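Local coordinates for putative exported protein (Bacteroides fragilis NCTC 9343, PDB 3IEE) that is of unknown function but is probably an exported lipoprotein, mainly alpha-helical, with a DUF3829-like C-terminal domain, at residues Pro167-Ser179 against Val220-Leu234. Numbering follows the deposited sequence.
With EDO (1,2-ethanediol), chain B.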
loop_
_atom_site.group_PDB
_atom_site.type_symbol
_atom_site.label_atom_id
_atom_site.label_comp_id
_atom_site.label_asym_id
_atom_site.label_seq_id
_atom_site.Cartn_x
_atom_site.Cartn_y
_atom_site.Cartn_z
ATOM N N PRO A 167 -17.295 -12.307 -20.174
ATOM C CA PRO A 167 -16.778 -13.686 -20.223
ATOM C C PRO A 167 -15.391 -13.840 -19.571
ATOM O O PRO A 167 -15.009 -14.963 -19.263
ATOM C CB PRO A 167 -16.694 -13.987 -21.731
ATOM C CG PRO A 167 -16.664 -12.685 -22.401
ATOM C CD PRO A 167 -17.453 -11.724 -21.516
ATOM N N LEU A 168 -14.673 -12.736 -19.379
ATOM C CA LEU A 168 -13.361 -12.759 -18.707
ATOM C C LEU A 168 -13.375 -12.244 -17.266
ATOM O O LEU A 168 -12.315 -11.902 -16.720
ATOM C CB LEU A 168 -12.352 -11.969 -19.508
ATOM C CG LEU A 168 -12.160 -12.383 -20.959
ATOM C CD1 LEU A 168 -11.231 -11.427 -21.612
ATOM C CD2 LEU A 168 -11.643 -13.822 -21.058
ATOM N N LYS A 169 -14.542 -12.261 -16.626
ATOM C CA LYS A 169 -14.665 -11.814 -15.234
ATOM C C LYS A 169 -13.622 -12.452 -14.322
ATOM O O LYS A 169 -12.957 -11.750 -13.587
ATOM C CB LYS A 169 -16.082 -12.116 -14.746
ATOM C CG LYS A 169 -16.317 -11.969 -13.243
ATOM C CD LYS A 169 -17.785 -12.153 -12.914
ATOM C CE LYS A 169 -18.197 -13.583 -12.783
ATOM N NZ LYS A 169 -19.597 -13.729 -13.357
ATOM N N ALA A 170 -13.496 -13.784 -14.336
ATOM C CA ALA A 170 -12.517 -14.437 -13.434
ATOM C C ALA A 170 -11.088 -13.936 -13.649
ATOM O O ALA A 170 -10.328 -13.658 -12.675
ATOM C CB ALA A 170 -12.554 -15.990 -13.547
ATOM N N GLN A 171 -10.702 -13.817 -14.913
ATOM C CA GLN A 171 -9.352 -13.373 -15.265
ATOM C C GLN A 171 -9.145 -11.913 -14.813
ATOM O O GLN A 171 -8.157 -11.558 -14.148
ATOM C CB GLN A 171 -9.091 -13.545 -16.774
ATOM C CG GLN A 171 -9.061 -15.016 -17.254
ATOM C CD GLN A 171 -10.393 -15.706 -17.337
ATOM O OE1 GLN A 171 -11.444 -15.064 -17.266
ATOM N NE2 GLN A 171 -10.379 -17.042 -17.566
ATOM N N ILE A 172 -10.107 -11.056 -15.142
ATOM C CA ILE A 172 -10.052 -9.634 -14.739
ATOM C C ILE A 172 -9.912 -9.495 -13.201
ATOM O O ILE A 172 -9.055 -8.750 -12.683
ATOM C CB ILE A 172 -11.296 -8.855 -15.279
ATOM C CG1 ILE A 172 -11.315 -8.836 -16.810
ATOM C CG2 ILE A 172 -11.295 -7.400 -14.736
ATOM C CD1 ILE A 172 -12.701 -8.462 -17.420
HETATM N N MSE A 173 -10.742 -10.231 -12.466
HETATM C CA MSE A 173 -10.716 -10.207 -11.021
HETATM C C MSE A 173 -9.395 -10.707 -10.431
HETATM O O MSE A 173 -8.848 -10.077 -9.482
HETATM C CB MSE A 173 -11.950 -10.925 -10.461
HETATM C CG MSE A 173 -13.251 -10.139 -10.762
HETATM SE SE MSE A 173 -14.815 -11.039 -10.022
HETATM C CE MSE A 173 -14.424 -10.755 -8.140
ATOM N N SER A 174 -8.823 -11.763 -11.043
ATOM C CA SER A 174 -7.534 -12.273 -10.629
ATOM C C SER A 174 -6.440 -11.224 -10.807
ATOM O O SER A 174 -5.594 -11.090 -9.930
ATOM C CB SER A 174 -7.103 -13.529 -11.410
ATOM O OG SER A 174 -6.852 -13.225 -12.763
ATOM N N VAL A 175 -6.421 -10.516 -11.929
ATOM C CA VAL A 175 -5.427 -9.469 -12.127
ATOM C C VAL A 175 -5.564 -8.365 -11.075
ATOM O O VAL A 175 -4.561 -7.894 -10.496
ATOM C CB VAL A 175 -5.531 -8.830 -13.554
ATOM C CG1 VAL A 175 -4.570 -7.612 -13.681
ATOM C CG2 VAL A 175 -5.273 -9.889 -14.673
ATOM N N ARG A 176 -6.804 -7.928 -10.819
ATOM C CA ARG A 176 -7.012 -6.867 -9.847
ATOM C C ARG A 176 -6.608 -7.323 -8.450
ATOM O O ARG A 176 -5.962 -6.607 -7.750
ATOM C CB ARG A 176 -8.463 -6.375 -9.881
ATOM C CG ARG A 176 -8.888 -5.819 -11.234
ATOM C CD ARG A 176 -10.399 -5.541 -11.317
ATOM N NE ARG A 176 -10.839 -4.454 -10.390
ATOM C CZ ARG A 176 -10.903 -3.148 -10.683
ATOM N NH1 ARG A 176 -10.529 -2.693 -11.849
ATOM N NH2 ARG A 176 -11.354 -2.269 -9.789
ATOM N N LYS A 177 -6.903 -8.565 -8.112
ATOM C CA LYS A 177 -6.604 -9.099 -6.783
ATOM C C LYS A 177 -5.097 -9.214 -6.598
ATOM O O LYS A 177 -4.513 -8.736 -5.612
ATOM C CB LYS A 177 -7.263 -10.452 -6.566
ATOM C CG LYS A 177 -7.015 -11.012 -5.183
ATOM C CD LYS A 177 -7.652 -10.176 -4.117
ATOM C CE LYS A 177 -7.632 -10.880 -2.745
ATOM N NZ LYS A 177 -8.741 -11.884 -2.686
HETATM N N MSE A 178 -4.427 -9.850 -7.556
HETATM C CA MSE A 178 -2.981 -10.026 -7.440
HETATM C C MSE A 178 -2.194 -8.725 -7.513
HETATM O O MSE A 178 -1.161 -8.556 -6.855
HETATM C CB MSE A 178 -2.526 -10.985 -8.500
HETATM C CG MSE A 178 -3.017 -12.383 -8.152
HETATM SE SE MSE A 178 -2.202 -13.792 -9.291
HETATM C CE MSE A 178 -3.416 -13.697 -10.652
ATOM N N SER A 179 -2.679 -7.784 -8.294
ATOM C CA SER A 179 -2.015 -6.471 -8.347
ATOM C C SER A 179 -2.075 -5.794 -6.959
ATOM O O SER A 179 -1.102 -5.178 -6.494
ATOM C CB SER A 179 -2.676 -5.616 -9.414
ATOM O OG SER A 179 -2.433 -6.152 -10.706
ATOM N N VAL A 220 -10.536 -19.039 -22.334
ATOM C CA VAL A 220 -11.798 -18.489 -22.812
ATOM C C VAL A 220 -11.638 -18.265 -24.331
ATOM O O VAL A 220 -10.802 -17.476 -24.783
ATOM C CB VAL A 220 -12.185 -17.221 -22.091
ATOM C CG1 VAL A 220 -13.548 -16.747 -22.605
ATOM C CG2 VAL A 220 -12.253 -17.492 -20.582
ATOM N N ASN A 221 -12.464 -18.975 -25.077
ATOM C CA ASN A 221 -12.480 -18.969 -26.540
ATOM C C ASN A 221 -12.824 -17.570 -27.085
ATOM O O ASN A 221 -13.621 -16.862 -26.479
ATOM C CB ASN A 221 -13.526 -20.010 -26.982
ATOM C CG ASN A 221 -13.483 -20.319 -28.458
ATOM O OD1 ASN A 221 -12.464 -20.763 -28.983
ATOM N ND2 ASN A 221 -14.604 -20.117 -29.131
ATOM N N GLY A 222 -12.203 -17.170 -28.202
ATOM C CA GLY A 222 -12.496 -15.885 -28.844
ATOM C C GLY A 222 -11.929 -14.629 -28.222
ATOM O O GLY A 222 -12.407 -13.516 -28.501
ATOM N N HIS A 223 -10.919 -14.799 -27.375
ATOM C CA HIS A 223 -10.229 -13.717 -26.697
ATOM C C HIS A 223 -8.726 -14.001 -26.700
ATOM O O HIS A 223 -8.068 -14.030 -25.633
ATOM C CB HIS A 223 -10.727 -13.611 -25.259
ATOM C CG HIS A 223 -12.185 -13.298 -25.147
ATOM N ND1 HIS A 223 -13.171 -14.255 -25.291
ATOM C CD2 HIS A 223 -12.824 -12.134 -24.892
ATOM C CE1 HIS A 223 -14.353 -13.691 -25.103
ATOM N NE2 HIS A 223 -14.167 -12.399 -24.891
ATOM N N GLU A 224 -8.194 -14.120 -27.907
ATOM C CA GLU A 224 -6.833 -14.585 -28.125
ATOM C C GLU A 224 -5.785 -13.614 -27.584
ATOM O O GLU A 224 -4.806 -14.027 -26.953
ATOM C CB GLU A 224 -6.631 -14.834 -29.623
ATOM C CG GLU A 224 -7.485 -16.012 -30.168
ATOM C CD GLU A 224 -8.948 -15.661 -30.554
ATOM O OE1 GLU A 224 -9.380 -14.472 -30.519
ATOM O OE2 GLU A 224 -9.680 -16.608 -30.910
ATOM N N GLY A 225 -5.999 -12.327 -27.827
ATOM C CA GLY A 225 -5.131 -11.251 -27.294
ATOM C C GLY A 225 -5.149 -11.163 -25.775
ATOM O O GLY A 225 -4.100 -11.049 -25.131
ATOM N N GLU A 226 -6.349 -11.223 -25.211
ATOM C CA GLU A 226 -6.554 -11.129 -23.771
ATOM C C GLU A 226 -5.920 -12.336 -23.068
ATOM O O GLU A 226 -5.298 -12.187 -22.015
ATOM C CB GLU A 226 -8.048 -11.041 -23.451
ATOM C CG GLU A 226 -8.725 -9.748 -23.914
ATOM C CD GLU A 226 -9.234 -9.754 -25.353
ATOM O OE1 GLU A 226 -9.051 -10.731 -26.107
ATOM O OE2 GLU A 226 -9.817 -8.710 -25.735
HETATM N N MSE A 227 -6.051 -13.509 -23.683
HETATM C CA MSE A 227 -5.425 -14.709 -23.135
HETATM C C MSE A 227 -3.900 -14.575 -23.100
HETATM O O MSE A 227 -3.268 -14.882 -22.103
HETATM C CB MSE A 227 -5.846 -15.967 -23.891
HETATM C CG MSE A 227 -7.303 -16.388 -23.667
HETATM SE SE MSE A 227 -7.732 -16.825 -21.820
HETATM C CE MSE A 227 -8.501 -15.297 -21.290
ATOM N N LYS A 228 -3.321 -14.050 -24.173
ATOM C CA LYS A 228 -1.898 -13.894 -24.215
ATOM C C LYS A 228 -1.434 -12.899 -23.156
ATOM O O LYS A 228 -0.457 -13.179 -22.441
ATOM C CB LYS A 228 -1.453 -13.476 -25.634
ATOM C CG LYS A 228 -1.450 -14.593 -26.665
ATOM C CD LYS A 228 -0.778 -14.121 -27.977
ATOM C CE LYS A 228 -1.392 -14.751 -29.255
ATOM N NZ LYS A 228 -0.387 -14.995 -30.364
ATOM N N SER A 229 -2.129 -11.757 -23.086
ATOM C CA SER A 229 -1.879 -10.728 -22.101
ATOM C C SER A 229 -1.922 -11.323 -20.682
ATOM O O SER A 229 -0.977 -11.147 -19.896
ATOM C CB SER A 229 -2.915 -9.609 -22.227
ATOM O OG SER A 229 -2.571 -8.524 -21.394
ATOM N N TYR A 230 -3.010 -12.040 -20.405
ATOM C CA TYR A 230 -3.271 -12.635 -19.079
ATOM C C TYR A 230 -2.145 -13.599 -18.686
ATOM O O TYR A 230 -1.557 -13.492 -17.616
ATOM C CB TYR A 230 -4.616 -13.317 -19.072
ATOM C CG TYR A 230 -4.966 -13.873 -17.717
ATOM C CD1 TYR A 230 -5.104 -13.033 -16.588
ATOM C CD2 TYR A 230 -5.149 -15.226 -17.546
ATOM C CE1 TYR A 230 -5.377 -13.552 -15.376
ATOM C CE2 TYR A 230 -5.455 -15.757 -16.316
ATOM C CZ TYR A 230 -5.590 -14.940 -15.246
ATOM O OH TYR A 230 -5.885 -15.445 -14.035
ATOM N N GLN A 231 -1.779 -14.499 -19.585
ATOM C CA GLN A 231 -0.720 -15.467 -19.264
ATOM C C GLN A 231 0.664 -14.786 -19.104
ATOM O O GLN A 231 1.447 -15.201 -18.274
ATOM C CB GLN A 231 -0.714 -16.622 -20.253
ATOM C CG GLN A 231 -2.014 -17.397 -20.264
ATOM C CD GLN A 231 -1.875 -18.716 -20.977
ATOM O OE1 GLN A 231 -0.985 -18.875 -21.851
ATOM N NE2 GLN A 231 -2.745 -19.674 -20.626
ATOM N N ALA A 232 0.941 -13.698 -19.848
ATOM C CA ALA A 232 2.151 -12.889 -19.613
ATOM C C ALA A 232 2.149 -12.280 -18.203
ATOM O O ALA A 232 3.171 -12.326 -17.498
ATOM C CB ALA A 232 2.267 -11.767 -20.678
ATOM N N PHE A 233 0.985 -11.798 -17.772
ATOM C CA PHE A 233 0.826 -11.258 -16.412
ATOM C C PHE A 233 1.140 -12.351 -15.392
ATOM O O PHE A 233 1.942 -12.135 -14.469
ATOM C CB PHE A 233 -0.586 -10.714 -16.195
ATOM C CG PHE A 233 -0.881 -10.314 -14.774
ATOM C CD1 PHE A 233 -0.372 -9.120 -14.260
ATOM C CD2 PHE A 233 -1.680 -11.114 -13.952
ATOM C CE1 PHE A 233 -0.623 -8.746 -12.953
ATOM C CE2 PHE A 233 -1.932 -10.733 -12.691
ATOM C CZ PHE A 233 -1.420 -9.545 -12.189
ATOM N N LEU A 234 0.552 -13.542 -15.570
ATOM C CA LEU A 234 0.786 -14.642 -14.625
ATOM C C LEU A 234 2.278 -15.007 -14.517
ATOM O O LEU A 234 2.784 -15.305 -13.440
ATOM C CB LEU A 234 -0.007 -15.879 -15.031
ATOM C CG LEU A 234 -1.521 -15.828 -14.965
ATOM C CD1 LEU A 234 -2.157 -17.206 -15.154
ATOM C CD2 LEU A 234 -1.954 -15.188 -13.664
HETATM C C1 EDO B . -9.338 -3.542 -6.779
HETATM O O1 EDO B . -9.009 -3.023 -8.059
HETATM C C2 EDO B . -10.704 -3.039 -6.308
HETATM O O2 EDO B . -11.812 -3.342 -7.174
#
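Tyr-230 lies across the turn from Gln-171 to Ser-174 and is the centre of this helix-helix contact, in which the starts of helices 169-189 and 224-247 run in nearly the same direction, 29° apart, within the helical C-terminal domain. Gln-171 crosses the ring at about a right angle and sets CG over one face, a CH-pi contact 3.9 Å from the centroid; Leu-234 CG of the same helix covers the opposite face. Val-175 CG2 meets the ring edge in its plane. At the far end of the ring, Tyr-230 OH donates to Ser-174 OG at 2.7 Å, the polar link across an otherwise mostly apolar seam.

One turn on, Phe-233 receives Val-175 CG1 over a face, 4.1 Å from the ring centroid, while the selenomethionine Met-178 brings CE to its edge. With CG1 anti to the backbone N (chi1 174°), CG1 sits on the Phe-233 face and CG2 is left in the angle between the two rings, against the edge of Tyr-230 and CD2 of Phe-233. Met-178 CE also touches Leu-234 CD2 at 3.7 Å.

Toward the helix starts, Leu-168 wedges between the turn and the helix: CD2 packs on Val-220 CB and presses tightly on CE of selenomethionine Met-227, at 3.5 Å, while CD1 reaches His-223 CD2 and Glu-226 CB. Pro-167 CG comes in obliquely on His-223 NE2, at 3.5 Å, beside the CD2 that Leu-168 touches. That ring is steadied by ND1, which donates to Asn-221 O inside the type II turn 220-223, leading to His-223 at the N-cap.

Behind the interface, Ala-214 of helix 197-215 touches both Tyr-230 and Met-178. Ser-174 OG, held between the backbone N and carbonyl carbon by chi1 of 67°, passes the tyrosine's bond back to its own helix, donating to Gln-171 O, which also accepts from Val-175 N.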